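Local coordinates for protein (S)-2-haloacid dehalogenase 4A (Burkholderia cepacia, PDB 2NO4) that hydrolyses short-chain (S)-2-haloalkanoic acids to the corresponding (R)-2-hydroxyalkanoic acids, releasing halide and inverting the configuration at the reacting carbon, at residues S13-T24 and V176-N187; K118-N129 and R146-A154. All blocks are in the same frame, centred on the assembly; numbering follows the deposited sequence.

Contact 1. Residues S13-T24 and V176-N187; sequences SLRACVFDAYGT and VNPNEVCFVSSN. With SO4 (sulfate ion), chain H.
Glu180 O takes two backbone donors from residues 13-24: Arg15 N at 2.7 Å, in the carbonyl plane on a lone pair, and Ala16 N at 3.1 Å. This doubly gripped oxygen starts the parallel pairing of strands 16-19 and 181-185, whose bonds then alternate up to Asp20 N on Val184 O. At the same end the Arg15 side chain, bent at chi2 and chi3, runs alongside Glu180. Its NE makes a long salt bridge of 3.7 Å to Glu180 OE2, which lies at the guanidinium edge although the two planes are 79° apart, while Val176 CG1 sits over one guanidinium face. Along the strands, Val18 and Phe183 put side chains on one side of the sheet; Val18 CG2 meets Val181 CG1 at 3.7 Å, and Val18 CG1 reaches Phe183 CD1. On the other side Val184 CB lies against Phe19 CE2, with Leu228 of helix 228-232 touching both residues.

Toward the C-terminal ends of the strands the chemistry turns polar. Asp20, the catalytic nucleophile, has CG anti to its N (chi1 176°), which swings the carboxylate past Ser185 OG toward the sulfate. Thr24 OG1 donates to Asp20 OD2 at 2.6 Å, on the anti side, and accepts Ser186 N at 2.8 Å; one hydroxyl thus ties the nucleophile to the segment across. Asn187 ND2 gives a nearly straight bond to Tyr22 O (3.2 Å, 170°), the acceptor lying in its amide plane. Ala21 N and Tyr22 N both donate to sulfate O1, Tyr22 nearly straight and Ala21 at a bent angle, and Lys161 forms a salt bridge with Asp20 OD1. With Thr24 holding the Asp20 carboxylate and the N-H groups of Ala21 and Tyr22, both haloacid-binding residues, turned to an anion, the sulfate probably marks roughly where a substrate's carboxylate is received.

Contact 2. Residues K118-N129 and R146-A154; sequences KSAGYIVAILSN and RVLDSCLSA. With SO4 (sulfate ion), chain H.
Strands 123-128 and 150-153 run parallel, their axes 4.6 Å apart at a 20° angle, and backbone bonds alternate from Asp149 N on Val124 O to Ala154 N on Ser128 O. Where the pairing starts, Asp149 also works through its side chain. With CG beside its own N (chi1 -67°), the carboxylate reaches over to the start of strand 123-128, and OD2 uses its anti lone pair to accept Val124 N at 2.8 Å, nearly straight at 167°. The other oxygen, OD1, forms a salt bridge with Lys118 NZ at 3.3 Å, weak as a hydrogen bond, and a water links the same two atoms. Lys118 gets there by laying CD over Val147 O, 3.6 Å away.

Apolar groups fill the stretch between. Leu148 CD1 presses on Ile126 CD1 at 3.5 Å, while its CD2 comes against Val124 CG1; Leu139 of helix 132-141 touches both Ile126 and Leu148. On the opposite side of the sheet Leu127 CD1 rests on Leu152 CB.

At the far end Ser128 OG and Asn129 N each donate to the sulfate at 2.8 Å, through O1 and O3, and Asn129 OD1 accepts from Lys161 N. In this right-handed beta-alpha-beta unit, a charge pair lies at the end remote from the site, and at the other end a hydroxyl and a backbone N-H face the anion. Ser128 and Asn129 bind the haloacid, probably through these same donors.

Overall arrangement
Both contacts belong to one six-stranded parallel sheet of the Rossmann-like HAD core, and both are largely buried. Contact 1 pairs the two central strands; contact 2 pairs strand 123-128 with 150-153, an outermost strand of the sheet in this chain. They join directly where strands 16-19 and 123-128 are neighbours, through probable hydrogen bonds such as Cys17 N to Ile123 O, and Val18 packs on Leu127. In each, the salt bridge between the two segments, long in contact 1, lies at the end away from the sulfate. At the other end both converge on the same sulfate, but differently: contact 1 supplies the nucleophile and its polar network, contact 2 only neutral substrate-binding donors.

Contact 1. Residues S13-T24 and V176-N187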
loop_
_atom_site.group_PDB
_atom_site.type_symbol
_atom_site.label_atom_id
_atom_site.label_comp_id
_atom_site.label_asym_id
_atom_site.label_seq_id
_atom_site.Cartn_x
_atom_site.Cartn_y
_atom_site.Cartn_z
ATOM N N SER B 13 12.738 0.240 31.722
ATOM C CA SER B 13 13.572 -0.971 31.657
ATOM C C SER B 13 13.960 -1.137 30.177
ATOM O O SER B 13 14.296 -2.239 29.694
ATOM C CB SER B 13 12.799 -2.192 32.138
ATOM O OG SER B 13 11.473 -2.151 31.640
ATOM N N LEU B 14 13.903 -0.013 29.467
ATOM C CA LEU B 14 14.190 0.030 28.051
ATOM C C LEU B 14 15.698 0.028 27.839
ATOM O O LEU B 14 16.446 0.687 28.560
ATOM C CB LEU B 14 13.538 1.266 27.416
ATOM C CG LEU B 14 12.004 1.313 27.454
ATOM C CD1 LEU B 14 11.496 2.688 27.036
ATOM C CD2 LEU B 14 11.403 0.248 26.594
ATOM N N ARG B 15 16.151 -0.733 26.863
ATOM C CA ARG B 15 17.566 -0.760 26.553
ATOM C C ARG B 15 17.852 -0.077 25.212
ATOM O O ARG B 15 18.936 0.447 25.006
ATOM C CB ARG B 15 18.104 -2.193 26.588
ATOM C CG ARG B 15 17.889 -2.924 27.930
ATOM C CD ARG B 15 19.139 -3.746 28.344
ATOM N NE ARG B 15 19.383 -4.953 27.525
ATOM C CZ ARG B 15 20.404 -5.134 26.667
ATOM N NH1 ARG B 15 21.323 -4.198 26.459
ATOM N NH2 ARG B 15 20.506 -6.277 26.001
ATOM N N ALA B 16 16.870 -0.052 24.306
ATOM C CA ALA B 16 17.126 0.455 22.956
ATOM C C ALA B 16 16.005 1.351 22.459
ATOM O O ALA B 16 14.839 1.095 22.744
ATOM C CB ALA B 16 17.381 -0.717 21.961
ATOM N N CYS B 17 16.397 2.414 21.751
ATOM C CA CYS B 17 15.491 3.272 20.984
ATOM C C CYS B 17 15.760 2.972 19.549
ATOM O O CYS B 17 16.856 3.192 19.057
ATOM C CB CYS B 17 15.733 4.763 21.273
ATOM S SG CYS B 17 15.310 5.191 23.004
ATOM N N VAL B 18 14.753 2.396 18.892
ATOM C CA VAL B 18 14.877 1.984 17.512
ATOM C C VAL B 18 13.968 2.880 16.666
ATOM O O VAL B 18 12.752 3.014 16.949
ATOM C CB VAL B 18 14.522 0.469 17.333
ATOM C CG1 VAL B 18 14.646 0.102 15.871
ATOM C CG2 VAL B 18 15.471 -0.408 18.191
ATOM N N PHE B 19 14.589 3.506 15.670
ATOM C CA PHE B 19 13.992 4.523 14.847
ATOM C C PHE B 19 13.726 4.079 13.405
ATOM O O PHE B 19 14.590 3.539 12.747
ATOM C CB PHE B 19 14.941 5.746 14.782
ATOM C CG PHE B 19 14.921 6.564 16.030
ATOM C CD1 PHE B 19 15.784 6.266 17.108
ATOM C CD2 PHE B 19 13.999 7.587 16.176
ATOM C CE1 PHE B 19 15.726 7.005 18.282
ATOM C CE2 PHE B 19 13.943 8.352 17.373
ATOM C CZ PHE B 19 14.821 8.047 18.408
ATOM N N ASP B 20 12.520 4.366 12.932
ATOM C CA ASP B 20 12.236 4.452 11.506
ATOM C C ASP B 20 13.076 5.563 10.878
ATOM O O ASP B 20 13.448 6.533 11.553
ATOM C CB ASP B 20 10.725 4.707 11.338
ATOM C CG ASP B 20 10.324 4.912 9.910
ATOM O OD1 ASP B 20 10.255 3.898 9.205
ATOM O OD2 ASP B 20 10.061 6.075 9.507
ATOM N N ALA B 21 13.459 5.406 9.612
ATOM C CA ALA B 21 14.220 6.458 8.933
ATOM C C ALA B 21 13.345 7.385 8.072
ATOM O O ALA B 21 13.194 8.565 8.398
ATOM C CB ALA B 21 15.355 5.863 8.121
ATOM N N TYR B 22 12.751 6.838 7.007
ATOM C CA TYR B 22 12.096 7.633 5.968
ATOM C C TYR B 22 10.716 8.072 6.449
ATOM O O TYR B 22 9.788 7.255 6.538
ATOM C CB TYR B 22 12.001 6.830 4.645
ATOM C CG TYR B 22 13.385 6.643 4.052
ATOM C CD1 TYR B 22 14.030 7.716 3.408
ATOM C CD2 TYR B 22 14.083 5.433 4.209
ATOM C CE1 TYR B 22 15.325 7.583 2.867
ATOM C CE2 TYR B 22 15.378 5.285 3.700
ATOM C CZ TYR B 22 16.005 6.359 3.046
ATOM O OH TYR B 22 17.282 6.221 2.522
ATOM N N GLY B 23 10.612 9.344 6.791
ATOM C CA GLY B 23 9.352 9.896 7.348
ATOM C C GLY B 23 9.459 10.292 8.817
ATOM O O GLY B 23 8.678 11.112 9.303
ATOM N N THR B 24 10.451 9.728 9.507
ATOM C CA THR B 24 10.633 9.929 10.953
ATOM C C THR B 24 11.871 10.775 11.238
ATOM O O THR B 24 11.766 11.843 11.843
ATOM C CB THR B 24 10.702 8.572 11.659
ATOM O OG1 THR B 24 9.529 7.826 11.325
ATOM C CG2 THR B 24 10.792 8.707 13.225
ATOM N N VAL B 176 18.367 -7.642 22.219
ATOM C CA VAL B 176 17.308 -7.190 23.119
ATOM C C VAL B 176 16.015 -7.987 22.914
ATOM O O VAL B 176 15.768 -8.542 21.828
ATOM C CB VAL B 176 17.006 -5.633 22.964
ATOM C CG1 VAL B 176 18.199 -4.771 23.386
ATOM C CG2 VAL B 176 16.636 -5.290 21.498
ATOM N N ASN B 177 15.189 -8.028 23.957
ATOM C CA ASN B 177 13.836 -8.526 23.831
ATOM C C ASN B 177 12.902 -7.431 23.331
ATOM O O ASN B 177 13.175 -6.260 23.567
ATOM C CB ASN B 177 13.333 -9.011 25.177
ATOM C CG ASN B 177 14.174 -10.129 25.723
ATOM O OD1 ASN B 177 14.669 -10.977 24.968
ATOM N ND2 ASN B 177 14.359 -10.132 27.046
ATOM N N PRO B 178 11.780 -7.815 22.687
ATOM C CA PRO B 178 10.817 -6.820 22.192
ATOM C C PRO B 178 10.428 -5.800 23.239
ATOM O O PRO B 178 10.388 -4.625 22.942
ATOM C CB PRO B 178 9.609 -7.665 21.777
ATOM C CG PRO B 178 10.215 -8.992 21.413
ATOM C CD PRO B 178 11.370 -9.198 22.346
ATOM N N ASN B 179 10.151 -6.227 24.463
ATOM C CA ASN B 179 9.733 -5.251 25.464
ATOM C C ASN B 179 10.814 -4.336 26.047
ATOM O O ASN B 179 10.520 -3.503 26.881
ATOM C CB ASN B 179 8.876 -5.896 26.566
ATOM C CG ASN B 179 9.686 -6.706 27.559
ATOM O OD1 ASN B 179 10.916 -6.830 27.468
ATOM N ND2 ASN B 179 8.984 -7.277 28.528
ATOM N N GLU B 180 12.057 -4.486 25.595
ATOM C CA GLU B 180 13.149 -3.581 25.978
ATOM C C GLU B 180 13.418 -2.531 24.916
ATOM O O GLU B 180 14.365 -1.722 25.033
ATOM C CB GLU B 180 14.425 -4.363 26.209
ATOM C CG GLU B 180 14.296 -5.395 27.298
ATOM C CD GLU B 180 15.565 -6.184 27.472
ATOM O OE1 GLU B 180 16.044 -6.808 26.508
ATOM O OE2 GLU B 180 16.085 -6.170 28.599
ATOM N N VAL B 181 12.580 -2.558 23.876
ATOM C CA VAL B 181 12.646 -1.615 22.759
ATOM C C VAL B 181 11.532 -0.537 22.806
ATOM O O VAL B 181 10.341 -0.838 22.907
ATOM C CB VAL B 181 12.625 -2.375 21.420
ATOM C CG1 VAL B 181 12.476 -1.404 20.186
ATOM C CG2 VAL B 181 13.878 -3.260 21.304
ATOM N N CYS B 182 11.966 0.712 22.741
ATOM C CA CYS B 182 11.095 1.816 22.367
ATOM C C CYS B 182 11.222 2.059 20.848
ATOM O O CYS B 182 12.268 2.465 20.320
ATOM C CB CYS B 182 11.436 3.084 23.158
ATOM S SG CYS B 182 10.327 4.471 22.738
ATOM N N PHE B 183 10.127 1.803 20.150
ATOM C CA PHE B 183 10.131 1.892 18.700
ATOM C C PHE B 183 9.476 3.190 18.260
ATOM O O PHE B 183 8.313 3.445 18.597
ATOM C CB PHE B 183 9.418 0.703 18.036
ATOM C CG PHE B 183 9.532 0.716 16.498
ATOM C CD1 PHE B 183 10.683 0.230 15.897
ATOM C CD2 PHE B 183 8.513 1.240 15.689
ATOM C CE1 PHE B 183 10.850 0.236 14.487
ATOM C CE2 PHE B 183 8.648 1.238 14.269
ATOM C CZ PHE B 183 9.818 0.733 13.678
ATOM N N VAL B 184 10.207 3.995 17.491
ATOM C CA VAL B 184 9.749 5.360 17.147
ATOM C C VAL B 184 9.515 5.534 15.635
ATOM O O VAL B 184 10.413 5.315 14.839
ATOM C CB VAL B 184 10.743 6.461 17.642
ATOM C CG1 VAL B 184 10.223 7.853 17.293
ATOM C CG2 VAL B 184 10.968 6.332 19.173
ATOM N N SER B 185 8.306 5.936 15.253
ATOM C CA SER B 185 8.008 6.116 13.808
ATOM C C SER B 185 6.908 7.154 13.582
ATOM O O SER B 185 6.028 7.334 14.431
ATOM C CB SER B 185 7.613 4.751 13.173
ATOM O OG SER B 185 7.428 4.876 11.754
ATOM N N SER B 186 6.943 7.815 12.427
ATOM C CA SER B 186 5.806 8.595 11.935
ATOM C C SER B 186 4.836 7.797 11.074
ATOM O O SER B 186 3.775 8.307 10.692
ATOM C CB SER B 186 6.297 9.794 11.126
ATOM O OG SER B 186 7.035 10.668 11.961
ATOM N N ASN B 187 5.214 6.571 10.716
ATOM C CA ASN B 187 4.390 5.775 9.787
ATOM C C ASN B 187 3.484 4.845 10.549
ATOM O O ASN B 187 3.972 3.952 11.209
ATOM C CB ASN B 187 5.301 4.981 8.832
ATOM C CG ASN B 187 6.218 5.904 8.035
ATOM O OD1 ASN B 187 5.764 6.904 7.486
ATOM N ND2 ASN B 187 7.504 5.614 8.029
HETATM S S SO4 H . 11.654 3.188 6.491
HETATM O O1 SO4 H . 12.764 3.913 7.067
HETATM O O2 SO4 H . 11.767 3.107 5.039
HETATM O O3 SO4 H . 11.488 1.879 7.081
HETATM O O4 SO4 H . 10.489 4.010 6.809
HETATM O O HOH W 1 14.999 -4.770 30.724
#

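Contact 2. Residues K118-N129 and R146-A154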
loop_
_atom_site.group_PDB
_atom_site.type_symbol
_atom_site.label_atom_id
_atom_site.label_comp_id
_atom_site.label_asym_id
_atom_site.label_seq_id
_atom_site.Cartn_x
_atom_site.Cartn_y
_atom_site.Cartn_z
ATOM N N LYS B 118 21.552 8.972 23.144
ATOM C CA LYS B 118 22.806 8.222 23.224
ATOM C C LYS B 118 23.562 8.577 24.535
ATOM O O LYS B 118 24.176 7.699 25.153
ATOM C CB LYS B 118 23.644 8.515 21.996
ATOM C CG LYS B 118 24.438 7.344 21.444
ATOM C CD LYS B 118 25.183 7.827 20.179
ATOM C CE LYS B 118 26.665 7.462 20.202
ATOM N NZ LYS B 118 26.964 6.224 19.425
ATOM N N SER B 119 23.441 9.839 24.974
ATOM C CA SER B 119 24.032 10.330 26.238
ATOM C C SER B 119 23.359 9.699 27.452
ATOM O O SER B 119 24.005 9.500 28.476
ATOM C CB SER B 119 23.978 11.881 26.339
ATOM O OG SER B 119 22.756 12.380 26.950
ATOM N N ALA B 120 22.069 9.397 27.354
ATOM C CA ALA B 120 21.367 8.710 28.440
ATOM C C ALA B 120 21.699 7.202 28.512
ATOM O O ALA B 120 21.134 6.480 29.337
ATOM C CB ALA B 120 19.857 8.953 28.349
ATOM N N GLY B 121 22.618 6.735 27.667
ATOM C CA GLY B 121 23.004 5.322 27.647
ATOM C C GLY B 121 22.110 4.301 26.919
ATOM O O GLY B 121 22.291 3.095 27.094
ATOM N N TYR B 122 21.153 4.758 26.105
ATOM C CA TYR B 122 20.391 3.847 25.237
ATOM C C TYR B 122 21.206 3.338 24.071
ATOM O O TYR B 122 22.075 4.029 23.568
ATOM C CB TYR B 122 19.173 4.554 24.634
ATOM C CG TYR B 122 18.107 4.888 25.618
ATOM C CD1 TYR B 122 17.961 6.197 26.113
ATOM C CD2 TYR B 122 17.245 3.900 26.079
ATOM C CE1 TYR B 122 16.941 6.502 27.004
ATOM C CE2 TYR B 122 16.243 4.185 26.991
ATOM C CZ TYR B 122 16.092 5.482 27.443
ATOM O OH TYR B 122 15.083 5.730 28.343
ATOM N N ILE B 123 20.894 2.134 23.612
ATOM C CA ILE B 123 21.269 1.740 22.263
ATOM C C ILE B 123 20.350 2.556 21.352
ATOM O O ILE B 123 19.130 2.577 21.552
ATOM C CB ILE B 123 21.109 0.217 22.016
ATOM C CG1 ILE B 123 21.935 -0.612 23.029
ATOM C CG2 ILE B 123 21.501 -0.152 20.550
ATOM C CD1 ILE B 123 21.349 -2.020 23.277
ATOM N N VAL B 124 20.946 3.260 20.397
ATOM C CA VAL B 124 20.222 4.072 19.447
ATOM C C VAL B 124 20.464 3.459 18.076
ATOM O O VAL B 124 21.597 3.431 17.579
ATOM C CB VAL B 124 20.659 5.568 19.494
ATOM C CG1 VAL B 124 19.838 6.407 18.454
ATOM C CG2 VAL B 124 20.525 6.144 20.932
ATOM N N ALA B 125 19.401 2.933 17.471
ATOM C CA ALA B 125 19.535 2.220 16.193
ATOM C C ALA B 125 18.449 2.685 15.210
ATOM O O ALA B 125 17.400 3.205 15.625
ATOM C CB ALA B 125 19.455 0.673 16.429
ATOM N N ILE B 126 18.727 2.539 13.923
ATOM C CA ILE B 126 17.698 2.686 12.888
ATOM C C ILE B 126 17.274 1.261 12.427
ATOM O O ILE B 126 18.114 0.341 12.347
ATOM C CB ILE B 126 18.214 3.559 11.706
ATOM C CG1 ILE B 126 18.230 5.042 12.115
ATOM C CG2 ILE B 126 17.365 3.348 10.396
ATOM C CD1 ILE B 126 18.884 5.952 11.111
ATOM N N LEU B 127 15.968 1.075 12.184
ATOM C CA LEU B 127 15.457 -0.115 11.481
ATOM C C LEU B 127 14.618 0.402 10.292
ATOM O O LEU B 127 13.564 1.072 10.478
ATOM C CB LEU B 127 14.627 -0.996 12.434
ATOM C CG LEU B 127 13.986 -2.226 11.764
ATOM C CD1 LEU B 127 15.123 -3.222 11.335
ATOM C CD2 LEU B 127 12.911 -2.877 12.656
ATOM N N SER B 128 15.109 0.142 9.084
ATOM C CA SER B 128 14.589 0.794 7.882
ATOM C C SER B 128 14.358 -0.184 6.733
ATOM O O SER B 128 15.141 -1.123 6.531
ATOM C CB SER B 128 15.592 1.867 7.417
ATOM O OG SER B 128 15.107 2.540 6.242
ATOM N N ASN B 129 13.323 0.071 5.933
ATOM C CA ASN B 129 13.214 -0.570 4.603
ATOM C C ASN B 129 14.363 -0.240 3.650
ATOM O O ASN B 129 14.596 -0.985 2.703
ATOM C CB ASN B 129 11.914 -0.156 3.888
ATOM C CG ASN B 129 10.669 -0.705 4.559
ATOM O OD1 ASN B 129 10.661 -1.822 5.094
ATOM N ND2 ASN B 129 9.578 0.083 4.506
ATOM N N ARG B 146 26.989 9.879 13.359
ATOM C CA ARG B 146 27.707 9.920 14.627
ATOM C C ARG B 146 26.825 9.739 15.843
ATOM O O ARG B 146 27.328 9.559 16.945
ATOM C CB ARG B 146 28.508 11.219 14.748
ATOM C CG ARG B 146 27.691 12.487 14.818
ATOM C CD ARG B 146 28.541 13.685 14.357
ATOM N NE ARG B 146 29.012 13.537 12.970
ATOM C CZ ARG B 146 29.651 14.492 12.299
ATOM N NH1 ARG B 146 29.902 15.661 12.886
ATOM N NH2 ARG B 146 30.038 14.289 11.043
ATOM N N VAL B 147 25.515 9.790 15.643
ATOM C CA VAL B 147 24.587 9.693 16.757
ATOM C C VAL B 147 23.875 8.339 16.785
ATOM O O VAL B 147 22.846 8.205 17.468
ATOM C CB VAL B 147 23.596 10.912 16.818
ATOM C CG1 VAL B 147 24.367 12.185 17.058
ATOM C CG2 VAL B 147 22.761 11.062 15.535
ATOM N N LEU B 148 24.446 7.346 16.077
ATOM C CA LEU B 148 23.836 6.007 15.934
ATOM C C LEU B 148 24.757 4.840 16.325
ATOM O O LEU B 148 25.929 4.810 15.937
ATOM C CB LEU B 148 23.379 5.772 14.490
ATOM C CG LEU B 148 22.230 6.596 13.928
ATOM C CD1 LEU B 148 22.139 6.303 12.434
ATOM C CD2 LEU B 148 20.914 6.306 14.648
ATOM N N ASP B 149 24.211 3.867 17.054
ATOM C CA ASP B 149 24.931 2.643 17.360
ATOM C C ASP B 149 24.867 1.633 16.225
ATOM O O ASP B 149 25.809 0.872 16.003
ATOM C CB ASP B 149 24.395 2.013 18.655
ATOM C CG ASP B 149 24.697 2.866 19.873
ATOM O OD1 ASP B 149 25.894 3.217 20.047
ATOM O OD2 ASP B 149 23.755 3.218 20.638
ATOM N N SER B 150 23.752 1.616 15.505
ATOM C CA SER B 150 23.484 0.551 14.561
ATOM C C SER B 150 22.419 0.999 13.548
ATOM O O SER B 150 21.536 1.801 13.848
ATOM C CB SER B 150 23.052 -0.713 15.319
ATOM O OG SER B 150 22.531 -1.704 14.452
ATOM N N CYS B 151 22.546 0.494 12.330
ATOM C CA CYS B 151 21.603 0.799 11.282
ATOM C C CYS B 151 21.260 -0.528 10.635
ATOM O O CYS B 151 22.100 -1.164 9.964
ATOM C CB CYS B 151 22.223 1.786 10.294
ATOM S SG CYS B 151 21.104 2.308 8.963
ATOM N N LEU B 152 20.014 -0.948 10.854
ATOM C CA LEU B 152 19.510 -2.241 10.377
ATOM C C LEU B 152 18.575 -2.059 9.171
ATOM O O LEU B 152 17.728 -1.161 9.149
ATOM C CB LEU B 152 18.856 -2.982 11.531
ATOM C CG LEU B 152 19.846 -3.201 12.684
ATOM C CD1 LEU B 152 19.157 -3.773 13.890
ATOM C CD2 LEU B 152 21.005 -4.108 12.236
ATOM N N SER B 153 18.764 -2.901 8.157
ATOM C CA SER B 153 18.067 -2.758 6.885
ATOM C C SER B 153 17.184 -3.966 6.549
ATOM O O SER B 153 17.566 -5.115 6.839
ATOM C CB SER B 153 19.069 -2.530 5.768
ATOM O OG SER B 153 18.377 -2.464 4.530
ATOM N N ALA B 154 16.030 -3.706 5.920
ATOM C CA ALA B 154 15.172 -4.771 5.329
ATOM C C ALA B 154 15.944 -5.610 4.304
ATOM O O ALA B 154 15.619 -6.777 4.066
ATOM C CB ALA B 154 13.958 -4.154 4.628
HETATM S S SO4 H . 11.654 3.188 6.491
HETATM O O1 SO4 H . 12.764 3.913 7.067
HETATM O O2 SO4 H . 11.767 3.107 5.039
HETATM O O3 SO4 H . 11.488 1.879 7.081
HETATM O O4 SO4 H . 10.489 4.010 6.809
HETATM O O HOH W 2 26.232 4.832 22.085
#